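Local structure of vestitone reductase (Medicago sativa, 2P4H) at residues C5-T10 with L105-A110; S15-S20 with G77-A82; A206-L211 with E215-T220; S260-A265 with D307-A312. The protein catalyses the NADPH-dependent, stereospecific reduction of (3R)-vestitone, the penultimate step in making the phytoalexin medicarpin, and so contributes to plant defence. One frame throughout, in Å; residues are numbered along the deposited sequence.

Contact 1 (C5-T10 with L105-A110); sequences CVTGGT and LGILKA
In the Rossmann fold of this reductase, the strand 3-7 that leads into the glycine-rich nucleotide loop packs one of its faces against helix 95-111, and I107 is the residue of that helix which meets C5 and T7. The contact is small and wholly apolar, buried between sheet and helix. It rests on one methyl group: I107 CD1 meets T7 CG2 at 3.6 Å and, a little more loosely, C5 SG at 4.1 Å. T7 and I107 approach tip to tip. Their CA atoms stand 8.8 Å apart, and I107 bridges this gap because its side chain is fully stretched, with CG1 opposite the backbone N (chi1 -173°) and CD1 extending the line (chi2 170°). A long, branched, apolar residue suits this place, since it has to span the layer between helix and sheet. C5 and T7 alternate with V6, whose side chain leaves the sheet on the other face, so the two small residues present their sulfur and methyl to the same isoleucine.

I78 and H80 of the adjoining strand 77-80 also touch I107, as does I72 of helix 69-72. Just beyond T7, G8, G9 and T10 are predicted to bind NADP(+) and belong to a loop of GxGxxG type; the positive phi of G8 is easy for glycine. T7 divides its work by branch: with chi1 at 64° the methyl is turned to the helix, while OG1 accepts a hydrogen bond from A82 N.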
loop_
_atom_site.group_PDB
_atom_site.type_symbol
_atom_site.label_atom_id
_atom_site.label_comp_id
_atom_site.label_asym_id
_atom_site.label_seq_id
_atom_site.Cartn_x
_atom_site.Cartn_y
_atom_site.Cartn_z
ATOM N N CYS A 5 -11.579 -10.455 5.151
ATOM C CA CYS A 5 -12.221 -9.146 5.189
ATOM C C CYS A 5 -11.198 -8.097 4.772
ATOM O O CYS A 5 -10.127 -7.995 5.374
ATOM C CB CYS A 5 -12.735 -8.828 6.596
ATOM S SG CYS A 5 -13.584 -7.228 6.706
ATOM N N VAL A 6 -11.540 -7.326 3.746
ATOM C CA VAL A 6 -10.670 -6.278 3.220
ATOM C C VAL A 6 -11.328 -4.912 3.393
ATOM O O VAL A 6 -12.428 -4.691 2.892
ATOM C CB VAL A 6 -10.411 -6.474 1.705
ATOM C CG1 VAL A 6 -9.476 -5.392 1.186
ATOM C CG2 VAL A 6 -9.826 -7.853 1.439
ATOM N N THR A 7 -10.672 -3.998 4.100
ATOM C CA THR A 7 -11.238 -2.662 4.255
ATOM C C THR A 7 -10.739 -1.809 3.093
ATOM O O THR A 7 -9.726 -2.137 2.470
ATOM C CB THR A 7 -10.814 -1.993 5.575
ATOM O OG1 THR A 7 -9.395 -1.795 5.576
ATOM C CG2 THR A 7 -11.215 -2.852 6.760
ATOM N N GLY A 8 -11.452 -0.725 2.799
ATOM C CA GLY A 8 -11.064 0.147 1.701
ATOM C C GLY A 8 -11.183 -0.559 0.362
ATOM O O GLY A 8 -10.342 -0.384 -0.522
ATOM N N GLY A 9 -12.252 -1.334 0.206
ATOM C CA GLY A 9 -12.469 -2.104 -1.007
ATOM C C GLY A 9 -12.492 -1.397 -2.349
ATOM O O GLY A 9 -12.186 -2.015 -3.370
ATOM N N THR A 10 -12.863 -0.122 -2.373
ATOM C CA THR A 10 -12.904 0.597 -3.643
ATOM C C THR A 10 -11.627 1.385 -3.914
ATOM O O THR A 10 -11.505 2.046 -4.944
ATOM C CB THR A 10 -14.111 1.557 -3.722
ATOM O OG1 THR A 10 -14.072 2.474 -2.626
ATOM C CG2 THR A 10 -15.419 0.772 -3.688
ATOM N N LEU A 105 -7.193 1.350 14.564
ATOM C CA LEU A 105 -7.564 0.323 15.533
ATOM C C LEU A 105 -8.986 -0.221 15.524
ATOM O O LEU A 105 -9.223 -1.291 16.076
ATOM C CB LEU A 105 -7.260 0.817 16.951
ATOM C CG LEU A 105 -5.812 1.178 17.277
ATOM C CD1 LEU A 105 -5.724 1.619 18.730
ATOM C CD2 LEU A 105 -4.903 -0.013 17.029
ATOM N N GLY A 106 -9.920 0.500 14.912
ATOM C CA GLY A 106 -11.307 0.057 14.896
ATOM C C GLY A 106 -11.541 -1.414 14.602
ATOM O O GLY A 106 -12.050 -2.169 15.442
ATOM N N ILE A 107 -11.168 -1.837 13.404
ATOM C CA ILE A 107 -11.370 -3.222 13.022
ATOM C C ILE A 107 -10.432 -4.174 13.775
ATOM O O ILE A 107 -10.741 -5.353 13.946
ATOM C CB ILE A 107 -11.242 -3.386 11.486
ATOM C CG1 ILE A 107 -11.624 -4.811 11.081
ATOM C CG2 ILE A 107 -9.839 -2.998 11.024
ATOM C CD1 ILE A 107 -11.774 -4.999 9.585
ATOM N N LEU A 108 -9.293 -3.670 14.244
ATOM C CA LEU A 108 -8.374 -4.511 15.005
ATOM C C LEU A 108 -9.003 -4.829 16.372
ATOM O O LEU A 108 -8.901 -5.952 16.870
ATOM C CB LEU A 108 -7.024 -3.805 15.187
ATOM C CG LEU A 108 -5.935 -4.560 15.958
ATOM C CD1 LEU A 108 -5.617 -5.889 15.283
ATOM C CD2 LEU A 108 -4.688 -3.690 16.029
ATOM N N LYS A 109 -9.658 -3.840 16.974
ATOM C CA LYS A 109 -10.317 -4.055 18.261
ATOM C C LYS A 109 -11.429 -5.087 18.088
ATOM O O LYS A 109 -11.657 -5.925 18.961
ATOM C CB LYS A 109 -10.902 -2.742 18.786
ATOM C CG LYS A 109 -9.860 -1.751 19.283
ATOM C CD LYS A 109 -10.498 -0.414 19.624
ATOM C CE LYS A 109 -9.472 0.575 20.148
ATOM N NZ LYS A 109 -10.086 1.908 20.415
ATOM N N ALA A 110 -12.114 -5.029 16.951
ATOM C CA ALA A 110 -13.197 -5.969 16.670
ATOM C C ALA A 110 -12.666 -7.397 16.573
ATOM O O ALA A 110 -13.385 -8.358 16.850
ATOM C CB ALA A 110 -13.893 -5.586 15.368
#

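Contact 2 (S15-S20 with G77-A82); sequences SWIIKS and GIFHTA
I17 of helix 12-23 meets F79 and T81 through two different branches, packing the first helix of the Rossmann fold on the parallel sheet. Its CG2 lies at the edge of the F79 ring, near the ring plane, 3.6 Å from F79 CD2 and 4.2 Å from F79 CE2. The other branch ends in CD1, which approaches T81 CG2 tip to tip at 4.2 Å. A beta-branched isoleucine suits this place because it can serve the aromatic edge with one arm and the threonine methyl with the other. The first torsion (chi1 -75°) sets CG2 opposite the backbone N and leaves CG1 to carry CD1 toward T81.

In the next shell, H234 of helix 227-239 meets the F79 ring edge-to-face and also touches I17, so both partners are held by the same neighbour. T81 keeps its methyl for the helix while its hydroxyl OG1 donates to the carbonyl oxygen of T7, tying the end of strand 77-80 to the strand beside it. Away from the strand, W16 NE1 of helix 12-23 is hydrogen-bonded to D228 OD1, and K19 NZ forms a salt bridge with E23. The aliphatic part of that lysine is used as well: K19 CD sits 3.7 Å above one face of the W16 indole, offset toward its rim.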
loop_
_atom_site.group_PDB
_atom_site.type_symbol
_atom_site.label_atom_id
_atom_site.label_comp_id
_atom_site.label_asym_id
_atom_site.label_seq_id
_atom_site.Cartn_x
_atom_site.Cartn_y
_atom_site.Cartn_z
ATOM N N SER A 15 -9.025 -2.696 -3.882
ATOM C CA SER A 15 -9.712 -3.345 -4.988
ATOM C C SER A 15 -8.817 -4.361 -5.689
ATOM O O SER A 15 -9.292 -5.413 -6.118
ATOM C CB SER A 15 -10.251 -2.310 -5.988
ATOM O OG SER A 15 -9.226 -1.518 -6.558
ATOM N N TRP A 16 -7.523 -4.071 -5.801
ATOM C CA TRP A 16 -6.634 -5.025 -6.451
ATOM C C TRP A 16 -6.505 -6.276 -5.589
ATOM O O TRP A 16 -6.467 -7.395 -6.101
ATOM C CB TRP A 16 -5.247 -4.427 -6.706
ATOM C CG TRP A 16 -4.450 -5.325 -7.596
ATOM C CD1 TRP A 16 -3.567 -6.296 -7.214
ATOM C CD2 TRP A 16 -4.580 -5.438 -9.017
ATOM N NE1 TRP A 16 -3.146 -7.013 -8.313
ATOM C CE2 TRP A 16 -3.755 -6.504 -9.432
ATOM C CE3 TRP A 16 -5.323 -4.740 -9.982
ATOM C CZ2 TRP A 16 -3.650 -6.893 -10.773
ATOM C CZ3 TRP A 16 -5.221 -5.127 -11.312
ATOM C CH2 TRP A 16 -4.391 -6.193 -11.695
ATOM N N ILE A 17 -6.443 -6.086 -4.275
ATOM C CA ILE A 17 -6.342 -7.213 -3.361
ATOM C C ILE A 17 -7.609 -8.074 -3.430
ATOM O O ILE A 17 -7.529 -9.301 -3.352
ATOM C CB ILE A 17 -6.076 -6.721 -1.916
ATOM C CG1 ILE A 17 -4.610 -6.283 -1.804
ATOM C CG2 ILE A 17 -6.391 -7.818 -0.904
ATOM C CD1 ILE A 17 -4.213 -5.754 -0.436
ATOM N N ILE A 18 -8.773 -7.444 -3.587
ATOM C CA ILE A 18 -10.017 -8.205 -3.696
ATOM C C ILE A 18 -9.958 -9.051 -4.971
ATOM O O ILE A 18 -10.307 -10.232 -4.965
ATOM C CB ILE A 18 -11.246 -7.269 -3.744
ATOM C CG1 ILE A 18 -11.465 -6.646 -2.360
ATOM C CG2 ILE A 18 -12.486 -8.039 -4.201
ATOM C CD1 ILE A 18 -12.610 -5.670 -2.289
ATOM N N LYS A 19 -9.506 -8.436 -6.060
ATOM C CA LYS A 19 -9.369 -9.128 -7.339
ATOM C C LYS A 19 -8.472 -10.355 -7.153
ATOM O O LYS A 19 -8.815 -11.468 -7.562
ATOM C CB LYS A 19 -8.749 -8.173 -8.366
ATOM C CG LYS A 19 -8.378 -8.799 -9.697
ATOM C CD LYS A 19 -7.755 -7.751 -10.611
ATOM C CE LYS A 19 -7.294 -8.338 -11.939
ATOM N NZ LYS A 19 -6.171 -9.299 -11.779
ATOM N N SER A 20 -7.326 -10.138 -6.518
ATOM C CA SER A 20 -6.350 -11.189 -6.262
ATOM C C SER A 20 -6.899 -12.313 -5.388
ATOM O O SER A 20 -6.701 -13.494 -5.680
ATOM C CB SER A 20 -5.112 -10.581 -5.598
ATOM O OG SER A 20 -4.204 -11.581 -5.174
ATOM N N GLY A 77 -8.763 -14.141 7.773
ATOM C CA GLY A 77 -7.816 -13.046 7.714
ATOM C C GLY A 77 -8.496 -11.702 7.552
ATOM O O GLY A 77 -9.631 -11.618 7.078
ATOM N N ILE A 78 -7.798 -10.651 7.973
ATOM C CA ILE A 78 -8.283 -9.284 7.854
ATOM C C ILE A 78 -7.152 -8.467 7.248
ATOM O O ILE A 78 -6.039 -8.445 7.784
ATOM C CB ILE A 78 -8.646 -8.661 9.227
ATOM C CG1 ILE A 78 -9.831 -9.403 9.855
ATOM C CG2 ILE A 78 -8.987 -7.182 9.053
ATOM C CD1 ILE A 78 -10.118 -8.979 11.295
ATOM N N PHE A 79 -7.431 -7.825 6.118
ATOM C CA PHE A 79 -6.452 -6.976 5.448
ATOM C C PHE A 79 -6.980 -5.554 5.594
ATOM O O PHE A 79 -7.920 -5.152 4.902
ATOM C CB PHE A 79 -6.326 -7.326 3.960
ATOM C CG PHE A 79 -5.811 -8.721 3.683
ATOM C CD1 PHE A 79 -5.259 -9.504 4.694
ATOM C CD2 PHE A 79 -5.863 -9.239 2.391
ATOM C CE1 PHE A 79 -4.765 -10.784 4.421
ATOM C CE2 PHE A 79 -5.372 -10.515 2.108
ATOM C CZ PHE A 79 -4.823 -11.288 3.123
ATOM N N HIS A 80 -6.384 -4.800 6.510
ATOM C CA HIS A 80 -6.811 -3.434 6.762
ATOM C C HIS A 80 -6.004 -2.457 5.912
ATOM O O HIS A 80 -4.887 -2.078 6.276
ATOM C CB HIS A 80 -6.654 -3.108 8.251
ATOM C CG HIS A 80 -7.331 -1.839 8.658
ATOM N ND1 HIS A 80 -7.061 -1.184 9.839
ATOM C CD2 HIS A 80 -8.285 -1.111 8.032
ATOM C CE1 HIS A 80 -7.819 -0.104 9.922
ATOM N NE2 HIS A 80 -8.571 -0.038 8.839
ATOM N N THR A 81 -6.583 -2.049 4.783
ATOM C CA THR A 81 -5.921 -1.135 3.849
ATOM C C THR A 81 -6.488 0.282 3.877
ATOM O O THR A 81 -5.947 1.184 3.233
ATOM C CB THR A 81 -6.044 -1.633 2.388
ATOM O OG1 THR A 81 -7.316 -1.238 1.853
ATOM C CG2 THR A 81 -5.935 -3.150 2.325
ATOM N N ALA A 82 -7.574 0.473 4.619
ATOM C CA ALA A 82 -8.232 1.774 4.698
ATOM C C ALA A 82 -7.763 2.680 5.832
ATOM O O ALA A 82 -7.278 2.216 6.865
ATOM C CB ALA A 82 -9.740 1.573 4.800
#

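Contact 3 (A206-L211 with E215-T220); sequences ALVLVL and EQIGVT
The carbonyl oxygen of L207 accepts two backbone N-H groups, from V210 at 2.9 Å between V210 N and L207 O and from L211 at 2.7 Å between L211 N and L207 O, and this fixes the short helix 208-211 that sets V208 and L209 against I217. L207, at the N-cap position, ends the preceding helix and starts this one. A tight helix-loop-strand connection follows: three residues separate the two segments, and the chain then passes through a 3-10 turn into strand 219-226, outside the parallel Rossmann sheet.

Across this turn the contact is apolar. With chi1 at 62°, V208 swings CG2 opposite its own backbone N, where it reaches I217 CG1 at 4.1 Å and packs over the peptide of Q216, 3.9 Å from Q216 O. A compact valine suits the place, for the CA atoms of V208 and I217 are only 6.8 Å apart. L209 starts off pointing away, but its longer side chain comes back, so that its end meets the end of I217. Both also pack against I256 of helix 256-266. Q216, a solvent-exposed residue, lends its aliphatic root while its amide oxygen OE1 accepts from K213 N in the intervening loop; Q216 CB lies 4.2 Å from V208 CG2.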
loop_
_atom_site.group_PDB
_atom_site.type_symbol
_atom_site.label_atom_id
_atom_site.label_comp_id
_atom_site.label_asym_id
_atom_site.label_seq_id
_atom_site.Cartn_x
_atom_site.Cartn_y
_atom_site.Cartn_z
ATOM N N ALA A 206 4.650 8.071 -10.300
ATOM C CA ALA A 206 5.647 7.160 -10.858
ATOM C C ALA A 206 5.823 7.347 -12.365
ATOM O O ALA A 206 6.896 7.072 -12.912
ATOM C CB ALA A 206 5.255 5.715 -10.555
ATOM N N LEU A 207 4.770 7.813 -13.033
ATOM C CA LEU A 207 4.812 8.015 -14.480
ATOM C C LEU A 207 5.042 9.467 -14.883
ATOM O O LEU A 207 4.714 9.870 -15.997
ATOM C CB LEU A 207 3.515 7.507 -15.119
ATOM C CG LEU A 207 3.241 6.006 -14.992
ATOM C CD1 LEU A 207 1.996 5.644 -15.791
ATOM C CD2 LEU A 207 4.442 5.215 -15.499
ATOM N N VAL A 208 5.627 10.249 -13.983
ATOM C CA VAL A 208 5.884 11.654 -14.256
ATOM C C VAL A 208 6.641 11.901 -15.569
ATOM O O VAL A 208 6.380 12.889 -16.258
ATOM C CB VAL A 208 6.642 12.313 -13.069
ATOM C CG1 VAL A 208 7.993 11.647 -12.863
ATOM C CG2 VAL A 208 6.799 13.805 -13.313
ATOM N N LEU A 209 7.560 11.010 -15.931
ATOM C CA LEU A 209 8.318 11.208 -17.165
ATOM C C LEU A 209 7.504 11.003 -18.444
ATOM O O LEU A 209 7.878 11.511 -19.502
ATOM C CB LEU A 209 9.563 10.310 -17.189
ATOM C CG LEU A 209 10.650 10.600 -16.146
ATOM C CD1 LEU A 209 11.849 9.701 -16.428
ATOM C CD2 LEU A 209 11.067 12.068 -16.194
ATOM N N VAL A 210 6.397 10.271 -18.360
ATOM C CA VAL A 210 5.565 10.053 -19.545
ATOM C C VAL A 210 4.202 10.733 -19.463
ATOM O O VAL A 210 3.549 10.937 -20.488
ATOM C CB VAL A 210 5.332 8.549 -19.819
ATOM C CG1 VAL A 210 6.657 7.862 -20.113
ATOM C CG2 VAL A 210 4.639 7.903 -18.638
ATOM N N LEU A 211 3.780 11.086 -18.250
ATOM C CA LEU A 211 2.485 11.731 -18.020
ATOM C C LEU A 211 2.595 13.204 -17.657
ATOM O O LEU A 211 1.694 13.994 -17.951
ATOM C CB LEU A 211 1.729 11.020 -16.892
ATOM C CG LEU A 211 1.021 9.699 -17.188
ATOM C CD1 LEU A 211 0.523 9.075 -15.894
ATOM C CD2 LEU A 211 -0.136 9.961 -18.130
ATOM N N GLU A 215 8.341 20.361 -14.745
ATOM C CA GLU A 215 7.901 21.146 -13.594
ATOM C C GLU A 215 7.208 20.313 -12.517
ATOM O O GLU A 215 7.091 20.746 -11.371
ATOM C CB GLU A 215 6.955 22.269 -14.036
ATOM C CG GLU A 215 7.550 23.250 -15.035
ATOM C CD GLU A 215 7.394 22.794 -16.474
ATOM O OE1 GLU A 215 7.936 21.729 -16.832
ATOM O OE2 GLU A 215 6.723 23.507 -17.249
ATOM N N GLN A 216 6.747 19.123 -12.883
ATOM C CA GLN A 216 6.067 18.257 -11.928
ATOM C C GLN A 216 7.003 17.279 -11.228
ATOM O O GLN A 216 6.555 16.419 -10.472
ATOM C CB GLN A 216 4.943 17.488 -12.626
ATOM C CG GLN A 216 3.770 18.361 -13.040
ATOM C CD GLN A 216 2.681 17.576 -13.737
ATOM O OE1 GLN A 216 2.890 17.036 -14.823
ATOM N NE2 GLN A 216 1.509 17.505 -13.115
ATOM N N ILE A 217 8.302 17.409 -11.472
ATOM C CA ILE A 217 9.270 16.519 -10.842
ATOM C C ILE A 217 9.574 16.935 -9.403
ATOM O O ILE A 217 9.980 18.070 -9.141
ATOM C CB ILE A 217 10.594 16.465 -11.643
ATOM C CG1 ILE A 217 10.353 15.784 -12.994
ATOM C CG2 ILE A 217 11.656 15.703 -10.854
ATOM C CD1 ILE A 217 11.568 15.769 -13.905
ATOM N N GLY A 218 9.355 16.008 -8.477
ATOM C CA GLY A 218 9.621 16.255 -7.071
ATOM C C GLY A 218 10.582 15.183 -6.599
ATOM O O GLY A 218 11.739 15.460 -6.293
ATOM N N VAL A 219 10.097 13.947 -6.551
ATOM C CA VAL A 219 10.917 12.812 -6.150
ATOM C C VAL A 219 11.871 12.452 -7.295
ATOM O O VAL A 219 11.454 12.365 -8.457
ATOM C CB VAL A 219 10.024 11.597 -5.821
ATOM C CG1 VAL A 219 10.868 10.345 -5.656
ATOM C CG2 VAL A 219 9.232 11.875 -4.549
ATOM N N THR A 220 13.148 12.262 -6.970
ATOM C CA THR A 220 14.145 11.913 -7.975
ATOM C C THR A 220 14.756 10.521 -7.790
ATOM O O THR A 220 15.617 10.104 -8.559
ATOM C CB THR A 220 15.244 12.982 -8.055
ATOM O OG1 THR A 220 15.716 13.282 -6.737
ATOM C CG2 THR A 220 14.693 14.250 -8.709
#

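Contact 4 (S260-A265 with D307-A312); sequences SQLLSA and DMFDDA
Apolar packing joins helix 256-266 to helix 305-319, with F309 inserted toward two successive leucines, L262 and L263. L263 CD2 lies against the root of the ring, 4.1 Å from F309 CG, and touches F309 CB and F309 CD1 as well. The two side chains cross at about a right angle. L262 comes from the previous position in the helix and touches farther out, with its CD1 at 4.2 Å from F309 CD2. L262 leaves its backbone in the direction of the other helix, whereas L263 starts off to one flank and bends its end inward, so both methyls come to the F309 ring from the same side of its plane, each obliquely. The nearest CA atoms, those of L263 and F309, are 8.3 Å apart, a distance that a phenylalanine ring and branched leucine ends can fill together.

This helix pair belongs to the C-terminal part of the reductase, beside the Rossmann sheet; F309 also packs on M224 of strand 219-226 in the smaller mixed sheet. In extended reductases of this kind that part generally contributes to substrate binding.

Hydrogen bonds hold the surroundings. With chi1 at -65°, S264 OG folds back onto its own helix and donates to S260 O at 2.7 Å, meeting it from 36° above the carbonyl plane, while S264 N reaches the same oxygen from the opposite face. S260 OG bonds to L273 O. D310 OD1 accepts from Y267 OH, just past the end of helix 256-266, which ties the two helices together, and from Q314 NE2 of its own helix; D311 OD2 is bonded to H226 NE2.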
loop_
_atom_site.group_PDB
_atom_site.type_symbol
_atom_site.label_atom_id
_atom_site.label_comp_id
_atom_site.label_asym_id
_atom_site.label_seq_id
_atom_site.Cartn_x
_atom_site.Cartn_y
_atom_site.Cartn_z
ATOM N N SER A 260 14.525 7.139 -16.678
ATOM C CA SER A 260 14.583 7.720 -18.014
ATOM C C SER A 260 15.172 6.745 -19.035
ATOM O O SER A 260 14.651 6.600 -20.142
ATOM C CB SER A 260 15.422 8.995 -17.997
ATOM O OG SER A 260 15.664 9.450 -19.319
ATOM N N GLN A 261 16.266 6.084 -18.675
ATOM C CA GLN A 261 16.882 5.145 -19.605
ATOM C C GLN A 261 15.954 3.983 -19.933
ATOM O O GLN A 261 15.827 3.592 -21.093
ATOM C CB GLN A 261 18.211 4.629 -19.047
ATOM C CG GLN A 261 19.249 5.731 -18.895
ATOM C CD GLN A 261 20.621 5.211 -18.519
ATOM O OE1 GLN A 261 20.750 4.331 -17.670
ATOM N NE2 GLN A 261 21.655 5.770 -19.137
ATOM N N LEU A 262 15.290 3.439 -18.921
ATOM C CA LEU A 262 14.379 2.322 -19.137
ATOM C C LEU A 262 13.202 2.724 -20.018
ATOM O O LEU A 262 12.923 2.080 -21.029
ATOM C CB LEU A 262 13.862 1.794 -17.790
ATOM C CG LEU A 262 12.886 0.605 -17.786
ATOM C CD1 LEU A 262 12.778 0.065 -16.371
ATOM C CD2 LEU A 262 11.514 1.016 -18.294
ATOM N N LEU A 263 12.511 3.791 -19.637
ATOM C CA LEU A 263 11.349 4.235 -20.392
ATOM C C LEU A 263 11.663 4.736 -21.800
ATOM O O LEU A 263 10.874 4.529 -22.726
ATOM C CB LEU A 263 10.596 5.308 -19.598
ATOM C CG LEU A 263 10.102 4.844 -18.223
ATOM C CD1 LEU A 263 9.432 6.002 -17.501
ATOM C CD2 LEU A 263 9.133 3.679 -18.383
ATOM N N SER A 264 12.812 5.384 -21.975
ATOM C CA SER A 264 13.180 5.892 -23.293
ATOM C C SER A 264 13.397 4.750 -24.279
ATOM O O SER A 264 13.023 4.847 -25.448
ATOM C CB SER A 264 14.453 6.737 -23.210
ATOM O OG SER A 264 14.240 7.910 -22.445
ATOM N N ALA A 265 13.994 3.667 -23.801
ATOM C CA ALA A 265 14.265 2.517 -24.651
ATOM C C ALA A 265 13.018 1.695 -24.957
ATOM O O ALA A 265 12.816 1.256 -26.090
ATOM C CB ALA A 265 15.326 1.631 -23.999
ATOM N N ASP A 307 8.109 -4.936 -15.696
ATOM C CA ASP A 307 6.723 -5.404 -15.623
ATOM C C ASP A 307 5.849 -4.345 -14.961
ATOM O O ASP A 307 4.735 -4.062 -15.406
ATOM C CB ASP A 307 6.592 -6.678 -14.780
ATOM C CG ASP A 307 7.293 -7.873 -15.385
ATOM O OD1 ASP A 307 7.397 -7.953 -16.628
ATOM O OD2 ASP A 307 7.715 -8.750 -14.601
ATOM N N MET A 308 6.360 -3.780 -13.873
ATOM C CA MET A 308 5.639 -2.764 -13.118
ATOM C C MET A 308 5.282 -1.552 -13.976
ATOM O O MET A 308 4.124 -1.120 -14.006
ATOM C CB MET A 308 6.485 -2.338 -11.919
ATOM C CG MET A 308 5.865 -1.248 -11.067
ATOM S SD MET A 308 6.994 -0.712 -9.773
ATOM C CE MET A 308 8.326 -0.032 -10.755
ATOM N N PHE A 309 6.271 -0.998 -14.667
ATOM C CA PHE A 309 6.024 0.154 -15.520
ATOM C C PHE A 309 5.128 -0.198 -16.701
ATOM O O PHE A 309 4.251 0.584 -17.059
ATOM C CB PHE A 309 7.344 0.748 -16.028
ATOM C CG PHE A 309 8.033 1.641 -15.031
ATOM C CD1 PHE A 309 7.477 2.870 -14.682
ATOM C CD2 PHE A 309 9.221 1.248 -14.424
ATOM C CE1 PHE A 309 8.095 3.697 -13.738
ATOM C CE2 PHE A 309 9.847 2.067 -13.477
ATOM C CZ PHE A 309 9.280 3.293 -13.135
ATOM N N ASP A 310 5.326 -1.369 -17.302
ATOM C CA ASP A 310 4.499 -1.726 -18.447
ATOM C C ASP A 310 3.042 -1.932 -18.070
ATOM O O ASP A 310 2.148 -1.483 -18.788
ATOM C CB ASP A 310 5.016 -2.980 -19.151
ATOM C CG ASP A 310 4.381 -3.164 -20.515
ATOM O OD1 ASP A 310 4.582 -2.282 -21.379
ATOM O OD2 ASP A 310 3.675 -4.173 -20.719
ATOM N N ASP A 311 2.794 -2.610 -16.953
ATOM C CA ASP A 311 1.419 -2.839 -16.531
ATOM C C ASP A 311 0.715 -1.514 -16.264
ATOM O O ASP A 311 -0.439 -1.330 -16.648
ATOM C CB ASP A 311 1.367 -3.735 -15.286
ATOM C CG ASP A 311 1.623 -5.197 -15.612
ATOM O OD1 ASP A 311 1.417 -5.583 -16.782
ATOM O OD2 ASP A 311 2.009 -5.968 -14.707
ATOM N N ALA A 312 1.411 -0.585 -15.621
ATOM C CA ALA A 312 0.828 0.717 -15.335
ATOM C C ALA A 312 0.567 1.492 -16.630
ATOM O O ALA A 312 -0.506 2.066 -16.817
ATOM C CB ALA A 312 1.755 1.517 -14.421
#

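How the contacts relate
Contacts 1 and 2 pack opposite faces of one parallel sheet: strands 3-7 and 77-80 are neighbours, joined by a backbone hydrogen bond from F79 N to C5 O at 2.8 Å, and the centres of the two contacts are 9 Å apart. Contact 2 is nested within the chain loop that contact 1 closes. Contact 1 includes the start of the glycine-rich loop predicted to bind NADP(+), and T81 of contact 2 touches its GxGxxG residues. Contacts 3 and 4 form a second cluster, centres 13 Å apart, meeting where L207 CD2 comes 3.9 Å from F309 CD1. Contact 3 lies away from the known sites, whereas the side chain of F309 is about 12 Å from that of F12, a residue predicted to bind NADP(+). Contacts 2 and 4 approach to about 7 Å between nearest atoms.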